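Local coordinates for GGDEF and EAL domain-containing protein (PDB 6PWK) that probably acts as a cyclic di-GMP receptor in the control of large adhesins and biofilm formation, carrying the dinucleotide in both its GGDEF and its EAL domain, at residues A[57-62]-A[66-71]; A[154-159]-A[182-187]; A[334-339]-A[344-349]; A[371-376]-A[402-407]. All coordinates share one frame; numbering follows the deposited sequence.

Overall arrangement
Along the chain the four contacts follow one another in series. Contact 1, a helical hairpin, and contact 2, where helix 148-164 meets the start of helix 184-197, have centres about 27 Å apart and both border cyclic di-GMP at the GGDEF domain. Contacts 3 and 4 belong to the EAL domain, with centres about 15 Å apart; they touch where the tyrosine that ends strand 330-336 reaches helix 367-382. Contacts 2 and 3 lie on opposite sides of the chain's centre, about 30 Å between centres, and each holds its own cyclic di-GMP. The nucleotide is thus bound at separate places, consistent with a receptor role, with helix 184-197 leading toward the EAL barrel.

Contact 1 (A[57-62]-A[66-71]); sequences ELYEEK and AGDGMV
Tyr-59 lies flat against Gly-67 where the chain folds back on itself in a helical hairpin of the GGDEF domain; the axes of 57-62 and 66-71 run nearly antiparallel, at 151° and 8.6 Å. From CB the tyrosine ring extends across the gap toward the second arm. CD1 and CE1 come first, both over Gly-67 CA, and CE1 is the nearer at 3.6 Å. The glycine carbon sits over one face, displaced toward the rim, in a CH-pi contact, and with no side chain on Gly-67 the ring rests directly on the backbone. Farther out, CZ passes the Asp-68 carboxylate, and OH donates a hydrogen bond to Asp-68 OD1. Its modelled length of 2.3 Å is too short to be trusted in detail; ring and carboxylate planes stand 55° apart. At the ring edge, Val-71 CG2 is 4.2 Å from Tyr-59 OH. The other oxygen of the aspartate, OD2, bonds to N21 of a bound cyclic di-GMP, which would make the tyrosine a second-shell partner of that aspartate. One residue earlier, Leu-58 swings CG anti to its backbone N (chi1 -171°), which carries CD2 into the hairpin, the Leu-58 and Met-70 side chains crossing at about a right angle. That methyl lies 3.8 Å from Met-70 CB and 3.5 Å from the carbonyl O of Ala-66.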
# COMPACT_ATOMS: atom_id res chain seq x y z
N GLU A 57 12.24 6.19 1.03
CA GLU A 57 11.67 7.33 1.75
C GLU A 57 11.63 8.57 0.87
O GLU A 57 10.77 9.44 1.07
CB GLU A 57 12.47 7.60 3.02
CG GLU A 57 12.22 6.58 4.13
CD GLU A 57 13.36 6.52 5.14
OE1 GLU A 57 14.36 7.25 4.97
OE2 GLU A 57 13.25 5.72 6.09
N LEU A 58 12.54 8.68 -0.10
CA LEU A 58 12.58 9.87 -0.94
C LEU A 58 11.45 9.88 -1.97
O LEU A 58 11.02 10.95 -2.40
CB LEU A 58 13.94 9.95 -1.64
CG LEU A 58 14.25 11.24 -2.41
CD1 LEU A 58 14.33 12.41 -1.45
CD2 LEU A 58 15.54 11.10 -3.20
N TYR A 59 10.95 8.70 -2.35
CA TYR A 59 10.06 8.62 -3.50
C TYR A 59 8.73 9.32 -3.25
O TYR A 59 8.27 10.11 -4.08
CB TYR A 59 9.83 7.15 -3.89
CG TYR A 59 10.58 6.76 -5.15
CD1 TYR A 59 11.89 6.31 -5.09
CD2 TYR A 59 9.97 6.86 -6.39
CE1 TYR A 59 12.57 5.95 -6.24
CE2 TYR A 59 10.64 6.51 -7.55
CZ TYR A 59 11.95 6.06 -7.46
OH TYR A 59 12.63 5.71 -8.61
N GLU A 60 8.08 9.06 -2.11
CA GLU A 60 6.83 9.77 -1.85
C GLU A 60 7.08 11.17 -1.31
O GLU A 60 6.25 12.06 -1.52
CB GLU A 60 5.95 8.99 -0.87
CG GLU A 60 4.54 9.56 -0.77
CD GLU A 60 3.70 8.90 0.31
OE1 GLU A 60 3.96 7.73 0.64
OE2 GLU A 60 2.77 9.57 0.81
N GLU A 61 8.21 11.39 -0.64
CA GLU A 61 8.46 12.69 -0.02
C GLU A 61 8.68 13.77 -1.07
O GLU A 61 8.08 14.85 -0.99
CB GLU A 61 9.66 12.59 0.92
CG GLU A 61 9.85 13.81 1.81
CD GLU A 61 11.00 13.66 2.78
OE1 GLU A 61 11.70 12.62 2.73
OE2 GLU A 61 11.22 14.57 3.60
N LYS A 62 9.52 13.50 -2.07
CA LYS A 62 9.90 14.49 -3.06
C LYS A 62 9.53 14.07 -4.49
O LYS A 62 10.02 14.67 -5.45
CB LYS A 62 11.40 14.79 -2.98
CG LYS A 62 11.82 15.54 -1.72
CD LYS A 62 11.42 17.00 -1.79
CE LYS A 62 11.53 17.67 -0.43
NZ LYS A 62 10.68 18.90 -0.37
N ALA A 66 12.97 13.10 -8.24
CA ALA A 66 14.09 13.07 -7.31
C ALA A 66 14.46 11.64 -6.94
O ALA A 66 15.64 11.35 -6.70
CB ALA A 66 13.76 13.88 -6.06
N GLY A 67 13.48 10.74 -6.90
CA GLY A 67 13.77 9.36 -6.57
C GLY A 67 14.57 8.66 -7.66
O GLY A 67 15.54 7.95 -7.37
N ASP A 68 14.18 8.86 -8.92
CA ASP A 68 14.93 8.26 -10.02
C ASP A 68 16.34 8.83 -10.10
O ASP A 68 17.30 8.10 -10.38
CB ASP A 68 14.19 8.49 -11.34
CG ASP A 68 12.91 7.68 -11.44
OD1 ASP A 68 12.47 7.14 -10.41
OD2 ASP A 68 12.36 7.58 -12.56
N GLY A 69 16.48 10.14 -9.86
CA GLY A 69 17.81 10.74 -9.85
C GLY A 69 18.71 10.17 -8.78
O GLY A 69 19.92 10.04 -8.98
N MET A 70 18.15 9.82 -7.62
CA MET A 70 18.95 9.23 -6.56
C MET A 70 19.34 7.79 -6.89
O MET A 70 20.44 7.34 -6.55
CB MET A 70 18.21 9.29 -5.23
CG MET A 70 19.03 8.84 -4.04
SD MET A 70 20.56 9.78 -3.88
CE MET A 70 20.25 10.65 -2.36
N VAL A 71 18.43 7.05 -7.54
CA VAL A 71 18.76 5.70 -7.99
C VAL A 71 19.92 5.75 -8.98
O VAL A 71 20.87 4.97 -8.90
CB VAL A 71 17.52 5.03 -8.61
CG1 VAL A 71 17.92 3.77 -9.37
CG2 VAL A 71 16.51 4.69 -7.53

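Contact 2 (A[154-159]-A[182-187]); sequences LLDNAL and LGKQQW. With C2E (9,9'-[(2R,3R,3aS,5S,7aR,9R,10R,10aS,12S,14aR)-3,5,10,12-tetrahydroxy-5,12-dioxidooctahydro-2H,7H-difuro[3,2-d:3',2'-j][1,3,7,9,2,8]tetraoxadiphosphacyclododecine-2,9-diyl]bis(2-amino-1,9-dihydro-6H-purin-6-one)), chain D.
Helix 148-164 passes the loop at Leu-182 with the CA atoms of Asn-157 and Leu-182 7.4 Å apart, just before Gly-183 takes the N-cap position of helix 184-197. The Asn-157 amide is used at both ends. ND2 gives an almost straight bond (172°) to Leu-182 O, 2.7 Å away; Leu-182 O lies in the Asn-157 amide plane, while ND2 stands above the plane of that carbonyl. ND2 also bonds to Ser-153 O. OD1 takes the indole NE1 of Trp-187 on a lone pair at 2.9 Å, within the ring plane, although amide and indole planes are turned 49° apart.

One residue earlier on the helix, Asp-156 meets Lys-184 in a salt bridge: NZ stands above the carboxylate plane, 2.6 Å from OD2. The lysine chain runs extended and bends at its last torsion (chi4 69°), which turns NZ onto that oxygen. OD2 also accepts a hydrogen bond from O2A of cyclic di-GMP, and OD1 takes guanine N21 at 2.9 Å. The first N-H groups of helix 184-197 bind the ligand, beside helix 148-164 of the GGDEF domain. Lys-184 N bonds to both O2A and O3A, and Gln-185 N meets phosphate O1P at 2.7 Å. Gln-186 OE1 accepts the N-H of the N-cap residue Gly-183. Glu-96 and Arg-28 also bond to the ligand, as does Asp-68 of the second subunit, whose Tyr-64 packs on Gln-185.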
# COMPACT_ATOMS: atom_id res chain seq x y z
N LEU A 154 20.07 -17.07 1.21
CA LEU A 154 21.19 -16.64 2.04
C LEU A 154 21.38 -15.13 1.95
O LEU A 154 21.66 -14.47 2.96
CB LEU A 154 22.47 -17.36 1.61
CG LEU A 154 22.65 -18.80 2.06
CD1 LEU A 154 23.56 -19.54 1.10
CD2 LEU A 154 23.23 -18.83 3.47
N LEU A 155 21.23 -14.57 0.75
CA LEU A 155 21.37 -13.13 0.57
C LEU A 155 20.29 -12.38 1.35
O LEU A 155 20.54 -11.31 1.90
CB LEU A 155 21.30 -12.80 -0.92
CG LEU A 155 22.16 -11.68 -1.52
CD1 LEU A 155 23.51 -11.60 -0.86
CD2 LEU A 155 22.32 -11.92 -3.02
N ASP A 156 19.08 -12.95 1.40
CA ASP A 156 17.98 -12.29 2.10
C ASP A 156 18.15 -12.38 3.61
O ASP A 156 17.87 -11.41 4.33
CB ASP A 156 16.65 -12.91 1.67
CG ASP A 156 15.46 -12.01 1.94
OD1 ASP A 156 15.67 -10.80 2.18
OD2 ASP A 156 14.32 -12.50 1.91
N ASN A 157 18.60 -13.53 4.12
CA ASN A 157 18.81 -13.68 5.55
C ASN A 157 20.00 -12.86 6.03
O ASN A 157 19.99 -12.34 7.15
CB ASN A 157 19.00 -15.15 5.91
CG ASN A 157 17.71 -15.95 5.81
OD1 ASN A 157 17.01 -16.14 6.81
ND2 ASN A 157 17.39 -16.41 4.61
N ALA A 158 21.04 -12.72 5.20
CA ALA A 158 22.16 -11.87 5.56
C ALA A 158 21.74 -10.40 5.61
O ALA A 158 22.20 -9.65 6.47
CB ALA A 158 23.32 -12.07 4.59
N LEU A 159 20.87 -9.99 4.69
CA LEU A 159 20.36 -8.63 4.71
C LEU A 159 19.54 -8.37 5.97
O LEU A 159 19.62 -7.28 6.56
CB LEU A 159 19.53 -8.36 3.46
CG LEU A 159 19.03 -6.93 3.25
CD1 LEU A 159 20.20 -5.96 3.24
CD2 LEU A 159 18.23 -6.82 1.97
N LEU A 182 16.30 -19.74 5.51
CA LEU A 182 15.03 -20.01 4.85
C LEU A 182 14.60 -18.79 4.05
O LEU A 182 14.99 -17.66 4.34
CB LEU A 182 13.93 -20.37 5.87
CG LEU A 182 14.14 -21.63 6.72
CD1 LEU A 182 13.05 -21.74 7.77
CD2 LEU A 182 14.17 -22.86 5.84
N GLY A 183 13.79 -19.04 3.02
CA GLY A 183 13.17 -17.95 2.29
C GLY A 183 12.05 -17.31 3.10
O GLY A 183 11.68 -17.76 4.18
N LYS A 184 11.51 -16.22 2.55
CA LYS A 184 10.49 -15.46 3.27
C LYS A 184 9.26 -16.31 3.57
O LYS A 184 8.76 -16.32 4.70
CB LYS A 184 10.10 -14.21 2.48
CG LYS A 184 11.20 -13.16 2.37
CD LYS A 184 10.64 -11.85 1.83
CE LYS A 184 11.74 -10.83 1.60
NZ LYS A 184 12.64 -11.20 0.47
N GLN A 185 8.77 -17.03 2.56
CA GLN A 185 7.58 -17.85 2.77
C GLN A 185 7.87 -19.05 3.66
O GLN A 185 6.97 -19.52 4.36
CB GLN A 185 7.01 -18.29 1.42
CG GLN A 185 6.37 -17.15 0.64
CD GLN A 185 6.20 -17.47 -0.83
OE1 GLN A 185 5.93 -18.61 -1.21
NE2 GLN A 185 6.36 -16.46 -1.68
N GLN A 186 9.10 -19.55 3.65
CA GLN A 186 9.45 -20.64 4.55
C GLN A 186 9.45 -20.19 6.00
O GLN A 186 8.96 -20.91 6.88
CB GLN A 186 10.82 -21.22 4.17
CG GLN A 186 10.81 -22.03 2.88
CD GLN A 186 12.20 -22.45 2.44
OE1 GLN A 186 13.17 -21.73 2.67
NE2 GLN A 186 12.30 -23.61 1.81
N TRP A 187 9.98 -18.99 6.27
CA TRP A 187 9.95 -18.46 7.63
C TRP A 187 8.51 -18.30 8.12
O TRP A 187 8.18 -18.68 9.25
CB TRP A 187 10.68 -17.12 7.70
CG TRP A 187 12.17 -17.22 7.84
CD1 TRP A 187 13.11 -16.76 6.96
CD2 TRP A 187 12.89 -17.80 8.93
NE1 TRP A 187 14.37 -17.02 7.44
CE2 TRP A 187 14.27 -17.67 8.64
CE3 TRP A 187 12.52 -18.43 10.13
CZ2 TRP A 187 15.26 -18.13 9.50
CZ3 TRP A 187 13.51 -18.89 10.97
CH2 TRP A 187 14.86 -18.74 10.66
P1 C2E D . 10.46 -16.21 -0.98
O2P C2E D . 9.84 -14.83 -0.93
O1P C2E D . 9.61 -17.01 -0.04
O5' C2E D . 10.24 -16.99 -2.40
C5' C2E D . 10.27 -18.38 -2.42
C4' C2E D . 10.05 -18.69 -3.92
O4' C2E D . 8.89 -18.21 -4.28
C3' C2E D . 11.02 -17.76 -4.68
O3' C2E D . 12.23 -18.32 -4.87
C2' C2E D . 10.31 -17.49 -6.02
O2' C2E D . 10.80 -18.43 -7.07
C1' C2E D . 9.05 -17.78 -5.83
N9 C2E D . 8.16 -16.71 -6.21
C8 C2E D . 8.40 -15.98 -5.10
N7 C2E D . 7.65 -14.85 -5.21
C5 C2E D . 6.96 -14.90 -6.36
C6 C2E D . 5.96 -13.95 -7.05
O6 C2E D . 5.64 -12.92 -6.57
N1 C2E D . 5.37 -14.30 -8.32
C2 C2E D . 5.72 -15.54 -8.96
N2 C2E D . 5.19 -16.00 -10.25
N3 C2E D . 6.67 -16.42 -8.29
C4 C2E D . 7.28 -16.06 -6.97
P11 C2E D . 13.35 -17.23 -5.41
O21 C2E D . 12.96 -16.25 -6.50
O11 C2E D . 14.44 -18.05 -6.06
O5A C2E D . 14.04 -16.63 -4.03
C5A C2E D . 13.91 -17.42 -2.88
C4A C2E D . 14.24 -16.59 -1.71
O4A C2E D . 15.23 -15.77 -1.98
C3A C2E D . 12.91 -15.62 -1.34
O3A C2E D . 11.99 -16.31 -0.38
C2A C2E D . 13.36 -14.62 -0.82
O2A C2E D . 13.52 -14.87 0.66
C1A C2E D . 14.80 -14.39 -1.54
N91 C2E D . 14.72 -13.56 -2.55
C81 C2E D . 14.47 -13.82 -3.85
N71 C2E D . 14.51 -12.65 -4.49
C51 C2E D . 14.79 -11.69 -3.61
C61 C2E D . 14.97 -10.18 -3.75
O61 C2E D . 14.85 -9.71 -4.82
N11 C2E D . 15.27 -9.35 -2.63
C21 C2E D . 15.42 -9.94 -1.33
N21 C2E D . 15.73 -9.11 -0.17
N31 C2E D . 15.25 -11.39 -1.20
C41 C2E D . 14.93 -12.25 -2.38

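Contact 3 (A[334-339]-A[344-349]); sequences DNYGRN and DYINEF. With MG (magnesium ion), chain E; C2E (9,9'-[(2R,3R,3aS,5S,7aR,9R,10R,10aS,12S,14aR)-3,5,10,12-tetrahydroxy-5,12-dioxidooctahydro-2H,7H-difuro[3,2-d:3',2'-j][1,3,7,9,2,8]tetraoxadiphosphacyclododecine-2,9-diyl]bis(2-amino-1,9-dihydro-6H-purin-6-one)), chain C.
Tyr-336 offers the edge of its ring to two residues of the short helix 345-349, one apolar and one polar. With CG anti to the backbone N (chi1 177°), the ring leaves the backbone in the direction of that helix. Ile-346 CD1 reaches CE1 near the ring plane, with 3.3 Å between these two carbons, and lies 3.6 Å from Tyr-336 OH; the two side chains cross at about a right angle. On the same ring edge, CD1 of Tyr-336 is met in plane by the hydroxyl of Tyr-345, 3.7 Å off. Tyr-345 takes the crowded position between its backbone N and carbonyl carbon (chi1 62°), and Ile-346 CG1 lies over one face of its ring, toward the rim. Neither hydroxyl depends on the other residue: Tyr-345 OH bonds to Glu-307 OE1, and Tyr-336 OH to Ile-376 O.

Tyr-336 is the second residue of a type II turn from Asn-335 to Arg-338, and Gly-337, at positive phi, is the third. Just ahead of the turn, Asp-334 grips the magnesium ion with both carboxylate oxygens, OD1 at 2.4 Å and OD2 at 2.3 Å. Glu-218, Asn-272, Glu-304 and O2P of cyclic di-GMP complete the shell. Asp-334 to Gly-337 (Asp-Asn-Tyr-Gly) probably correspond to the DDFG motif of EAL domains; the ring contact lies two residues along the chain from the metal-binding Asp-334.

Strand 330-336, helix 345-349 and strand 353-356 form one beta-alpha-beta unit of the barrel. The Tyr-336 side chain packs on Val-354 and Leu-356 of the following strand, and Tyr-345 on Val-311 of helix 307-312.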
# COMPACT_ATOMS: atom_id res chain seq x y z
N ASP A 334 10.69 2.46 21.26
CA ASP A 334 11.67 1.39 21.40
C ASP A 334 13.07 1.79 20.92
O ASP A 334 14.05 1.59 21.65
CB ASP A 334 11.20 0.15 20.65
CG ASP A 334 11.80 -1.14 21.19
OD1 ASP A 334 12.62 -1.06 22.13
OD2 ASP A 334 11.45 -2.22 20.69
N ASN A 335 13.19 2.32 19.71
CA ASN A 335 14.48 2.75 19.17
C ASN A 335 14.71 4.24 19.35
O ASN A 335 15.17 4.93 18.43
CB ASN A 335 14.60 2.37 17.69
CG ASN A 335 14.82 0.89 17.49
OD1 ASN A 335 15.39 0.21 18.35
ND2 ASN A 335 14.38 0.37 16.35
N TYR A 336 14.40 4.76 20.54
CA TYR A 336 14.43 6.20 20.77
C TYR A 336 15.83 6.77 20.55
O TYR A 336 16.81 6.28 21.11
CB TYR A 336 13.96 6.51 22.18
CG TYR A 336 14.02 7.98 22.52
CD1 TYR A 336 13.32 8.90 21.76
CD2 TYR A 336 14.78 8.44 23.58
CE1 TYR A 336 13.37 10.24 22.05
CE2 TYR A 336 14.84 9.79 23.88
CZ TYR A 336 14.13 10.68 23.11
OH TYR A 336 14.16 12.03 23.40
N GLY A 337 15.91 7.81 19.72
CA GLY A 337 17.15 8.49 19.45
C GLY A 337 17.85 8.07 18.18
O GLY A 337 18.84 8.71 17.80
N ARG A 338 17.39 7.01 17.52
CA ARG A 338 18.06 6.56 16.30
C ARG A 338 17.82 7.53 15.15
O ARG A 338 18.71 7.75 14.32
CB ARG A 338 17.59 5.16 15.93
CG ARG A 338 18.39 4.53 14.80
CD ARG A 338 17.94 3.10 14.52
NE ARG A 338 18.34 2.18 15.58
CZ ARG A 338 18.06 0.88 15.58
NH1 ARG A 338 17.37 0.35 14.57
NH2 ARG A 338 18.45 0.11 16.58
N ASN A 339 16.64 8.14 15.10
CA ASN A 339 16.33 9.16 14.10
C ASN A 339 16.41 10.54 14.75
O ASN A 339 15.43 11.27 14.87
CB ASN A 339 14.97 8.90 13.47
CG ASN A 339 14.91 7.57 12.74
OD1 ASN A 339 14.08 6.71 13.06
ND2 ASN A 339 15.79 7.39 11.76
N ASP A 344 10.59 15.14 16.87
CA ASP A 344 9.58 16.02 17.45
C ASP A 344 8.23 15.34 17.61
O ASP A 344 7.30 15.96 18.13
CB ASP A 344 9.43 17.29 16.61
CG ASP A 344 8.95 17.01 15.20
OD1 ASP A 344 9.14 15.87 14.72
OD2 ASP A 344 8.37 17.92 14.58
N TYR A 345 8.10 14.09 17.17
CA TYR A 345 6.87 13.34 17.37
C TYR A 345 6.55 13.16 18.85
O TYR A 345 5.38 12.94 19.20
CB TYR A 345 6.98 11.97 16.69
CG TYR A 345 8.08 11.10 17.27
CD1 TYR A 345 7.83 10.24 18.34
CD2 TYR A 345 9.37 11.14 16.75
CE1 TYR A 345 8.83 9.45 18.86
CE2 TYR A 345 10.37 10.35 17.28
CZ TYR A 345 10.10 9.51 18.33
OH TYR A 345 11.09 8.71 18.86
N ILE A 346 7.56 13.23 19.71
CA ILE A 346 7.35 13.07 21.15
C ILE A 346 6.36 14.10 21.67
O ILE A 346 5.50 13.80 22.50
CB ILE A 346 8.69 13.17 21.89
CG1 ILE A 346 9.69 12.17 21.32
CG2 ILE A 346 8.50 12.95 23.37
CD1 ILE A 346 11.11 12.58 21.57
N ASN A 347 6.48 15.35 21.19
CA ASN A 347 5.61 16.41 21.68
C ASN A 347 4.16 16.14 21.32
O ASN A 347 3.25 16.45 22.10
CB ASN A 347 6.07 17.75 21.10
CG ASN A 347 5.47 18.94 21.83
OD1 ASN A 347 5.17 18.86 23.02
ND2 ASN A 347 5.30 20.04 21.11
N GLU A 348 3.91 15.55 20.15
CA GLU A 348 2.54 15.28 19.73
C GLU A 348 1.99 14.02 20.39
O GLU A 348 0.84 14.01 20.85
CB GLU A 348 2.46 15.17 18.21
CG GLU A 348 1.04 14.98 17.69
CD GLU A 348 0.99 14.44 16.27
OE1 GLU A 348 0.01 14.72 15.56
OE2 GLU A 348 1.94 13.73 15.88
N PHE A 349 2.79 12.96 20.46
CA PHE A 349 2.31 11.67 20.93
C PHE A 349 2.34 11.52 22.44
O PHE A 349 1.49 10.83 23.01
CB PHE A 349 3.11 10.54 20.29
CG PHE A 349 2.75 10.27 18.85
CD1 PHE A 349 3.32 11.02 17.83
CD2 PHE A 349 1.85 9.28 18.52
CE1 PHE A 349 2.99 10.78 16.51
CE2 PHE A 349 1.52 9.03 17.20
CZ PHE A 349 2.09 9.78 16.19
MG MG E . 11.92 -3.33 22.61
P1 C2E C . 14.61 -5.26 21.22
O2P C2E C . 13.39 -4.41 21.48
O1P C2E C . 15.76 -4.29 21.20
O5' C2E C . 14.93 -6.27 22.46
C5' C2E C . 16.21 -6.24 23.01
C4' C2E C . 17.00 -7.40 22.35
O4' C2E C . 18.24 -7.37 22.73
C3' C2E C . 16.50 -8.77 22.83
O3' C2E C . 17.01 -9.69 21.99
C2' C2E C . 17.23 -8.88 24.17
O2' C2E C . 17.24 -10.30 24.64
C1' C2E C . 18.44 -8.59 23.78
N9 C2E C . 19.43 -8.10 24.70
C8 C2E C . 18.62 -7.78 25.74
N7 C2E C . 19.42 -7.29 26.72
C5 C2E C . 20.68 -7.29 26.28
C6 C2E C . 22.02 -6.85 26.89
O6 C2E C . 22.10 -6.41 27.99
N1 C2E C . 23.23 -6.99 26.13
C2 C2E C . 23.21 -7.52 24.79
N2 C2E C . 24.40 -7.68 23.96
N3 C2E C . 21.92 -7.92 24.24
C4 C2E C . 20.67 -7.78 25.03
P11 C2E C . 15.85 -10.72 21.39
O21 C2E C . 15.19 -11.67 22.35
O11 C2E C . 16.55 -11.59 20.39
O5A C2E C . 14.86 -9.67 20.59
C5A C2E C . 15.43 -9.20 19.40
C4A C2E C . 14.46 -8.35 18.68
O4A C2E C . 13.48 -9.10 18.24
C3A C2E C . 13.79 -7.20 19.71
O3A C2E C . 14.64 -5.96 19.71
C2A C2E C . 12.68 -6.96 19.26
O2A C2E C . 12.75 -5.84 18.26
C1A C2E C . 12.20 -8.35 18.56
N91 C2E C . 11.43 -9.03 19.36
C81 C2E C . 11.75 -9.83 20.39
N71 C2E C . 10.59 -10.29 20.89
C51 C2E C . 9.59 -9.78 20.18
C61 C2E C . 8.08 -9.94 20.28
O61 C2E C . 7.64 -10.64 21.13
N11 C2E C . 7.20 -9.26 19.38
C21 C2E C . 7.75 -8.42 18.35
N21 C2E C . 6.86 -7.73 17.43
N31 C2E C . 9.20 -8.27 18.27
C41 C2E C . 10.11 -8.98 19.22

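Contact 4 (A[371-376]-A[402-407]); sequences FTLTSI and SEHFIE
Thr-374 OG1 and His-404 NE2 both bond to one acceptor, the carbonyl O of Lys-370, a turn earlier on the helix that carries the threonine. Thr-374 OG1 and His-404 NE2 lie 3.2 Å apart, and the shared carbonyl fixes the imidazole against helix 367-382. At the other side of the imidazole, ND1 makes a weak hydrogen bond to Phe-400 O. Because both ring nitrogens face carbonyl oxygens, the surroundings would tend to favour a protonated histidine, though the weakness of the second bond limits that inference.

Leu-373 supplies the apolar half of the grip. Its CG is anti to the backbone N (chi1 178°), which brings CD2 over one face of the His-404 ring: a CH-pi contact, 3.7 Å from CD2 to the ring centroid and 17° off the normal. The methyl is displaced toward the rim above CD2 of the imidazole, and the two side chains cross at about a right angle.

In the fold this is the outer layer of the EAL barrel. Helix 367-382 lies between strands 353-356 and 386-389 in the chain, and 402-407 is the connection from helix 395-402 into strand 408-409. A type I turn from Ser-402 to Phe-405 presents the histidine to the helix, and Leu-373 and Ile-406 both pack inward on Leu-356. Phe-405 has left-handed backbone angles, and its ring also touches Ser-377 and Arg-378. Its CZ comes within 4.0 Å of Thr-374 CG2, the methyl on the other branch from the bonded hydroxyl.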
# COMPACT_ATOMS: atom_id res chain seq x y z
N PHE A 371 26.60 14.20 23.22
CA PHE A 371 25.82 15.43 23.12
C PHE A 371 24.38 15.13 22.70
O PHE A 371 23.43 15.69 23.26
CB PHE A 371 26.48 16.39 22.14
N THR A 372 24.20 14.26 21.70
CA THR A 372 22.86 13.87 21.29
C THR A 372 22.14 13.13 22.41
O THR A 372 20.93 13.30 22.61
CB THR A 372 22.94 13.00 20.03
OG1 THR A 372 23.31 13.81 18.91
CG2 THR A 372 21.60 12.33 19.74
N LEU A 373 22.88 12.32 23.18
CA LEU A 373 22.25 11.53 24.24
C LEU A 373 21.68 12.43 25.33
O LEU A 373 20.57 12.18 25.82
CB LEU A 373 23.27 10.55 24.83
CG LEU A 373 22.80 9.68 26.00
CD1 LEU A 373 21.55 8.90 25.63
CD2 LEU A 373 23.91 8.75 26.43
N THR A 374 22.41 13.47 25.73
CA THR A 374 21.90 14.38 26.75
C THR A 374 20.70 15.17 26.24
O THR A 374 19.74 15.39 26.98
CB THR A 374 23.00 15.33 27.22
OG1 THR A 374 24.23 14.62 27.38
CG2 THR A 374 22.61 15.97 28.55
N SER A 375 20.76 15.61 24.98
CA SER A 375 19.70 16.45 24.43
C SER A 375 18.37 15.72 24.39
O SER A 375 17.33 16.26 24.80
CB SER A 375 20.09 16.94 23.04
OG SER A 375 19.06 17.72 22.46
N ILE A 376 18.37 14.47 23.91
CA ILE A 376 17.13 13.71 23.86
C ILE A 376 16.70 13.25 25.25
O ILE A 376 15.53 12.90 25.45
CB ILE A 376 17.27 12.50 22.91
CG1 ILE A 376 18.23 11.46 23.49
CG2 ILE A 376 17.76 12.96 21.54
CD1 ILE A 376 18.37 10.22 22.62
N SER A 402 24.90 7.03 33.63
CA SER A 402 24.45 7.74 34.83
C SER A 402 24.64 9.25 34.70
O SER A 402 23.86 10.02 35.27
CB SER A 402 25.19 7.23 36.06
OG SER A 402 24.83 5.89 36.35
N GLU A 403 25.65 9.69 33.95
CA GLU A 403 25.89 11.12 33.77
C GLU A 403 24.83 11.80 32.92
O GLU A 403 24.86 13.03 32.80
CB GLU A 403 27.27 11.34 33.16
CG GLU A 403 28.41 10.81 34.00
CD GLU A 403 29.76 10.99 33.34
OE1 GLU A 403 29.82 11.64 32.28
OE2 GLU A 403 30.76 10.49 33.89
N HIS A 404 23.90 11.05 32.33
CA HIS A 404 22.84 11.61 31.51
C HIS A 404 21.46 11.50 32.17
O HIS A 404 20.45 11.49 31.46
CB HIS A 404 22.83 10.95 30.13
CG HIS A 404 24.07 11.21 29.34
ND1 HIS A 404 25.32 10.80 29.75
CD2 HIS A 404 24.25 11.85 28.16
CE1 HIS A 404 26.22 11.18 28.86
NE2 HIS A 404 25.60 11.82 27.88
N PHE A 405 21.43 11.42 33.50
CA PHE A 405 20.21 11.33 34.31
C PHE A 405 19.15 10.43 33.67
O PHE A 405 18.01 10.83 33.42
CB PHE A 405 19.63 12.72 34.62
CG PHE A 405 19.67 13.68 33.46
CD1 PHE A 405 18.64 13.73 32.54
CD2 PHE A 405 20.74 14.56 33.31
CE1 PHE A 405 18.68 14.62 31.48
CE2 PHE A 405 20.78 15.45 32.25
CZ PHE A 405 19.75 15.48 31.34
N ILE A 406 19.54 9.18 33.42
CA ILE A 406 18.60 8.16 32.96
C ILE A 406 17.90 7.57 34.17
O ILE A 406 18.55 7.21 35.17
CB ILE A 406 19.32 7.08 32.14
CG1 ILE A 406 20.14 7.72 31.02
CG2 ILE A 406 18.32 6.08 31.57
CD1 ILE A 406 19.32 8.55 30.06
N GLU A 407 16.57 7.46 34.10
CA GLU A 407 15.80 7.06 35.28
C GLU A 407 15.90 5.56 35.54
O GLU A 407 16.25 5.14 36.65
CB GLU A 407 14.34 7.50 35.12
CG GLU A 407 14.12 8.99 35.37
CD GLU A 407 12.66 9.35 35.51
OE1 GLU A 407 11.86 9.00 34.61
OE2 GLU A 407 12.29 9.98 36.52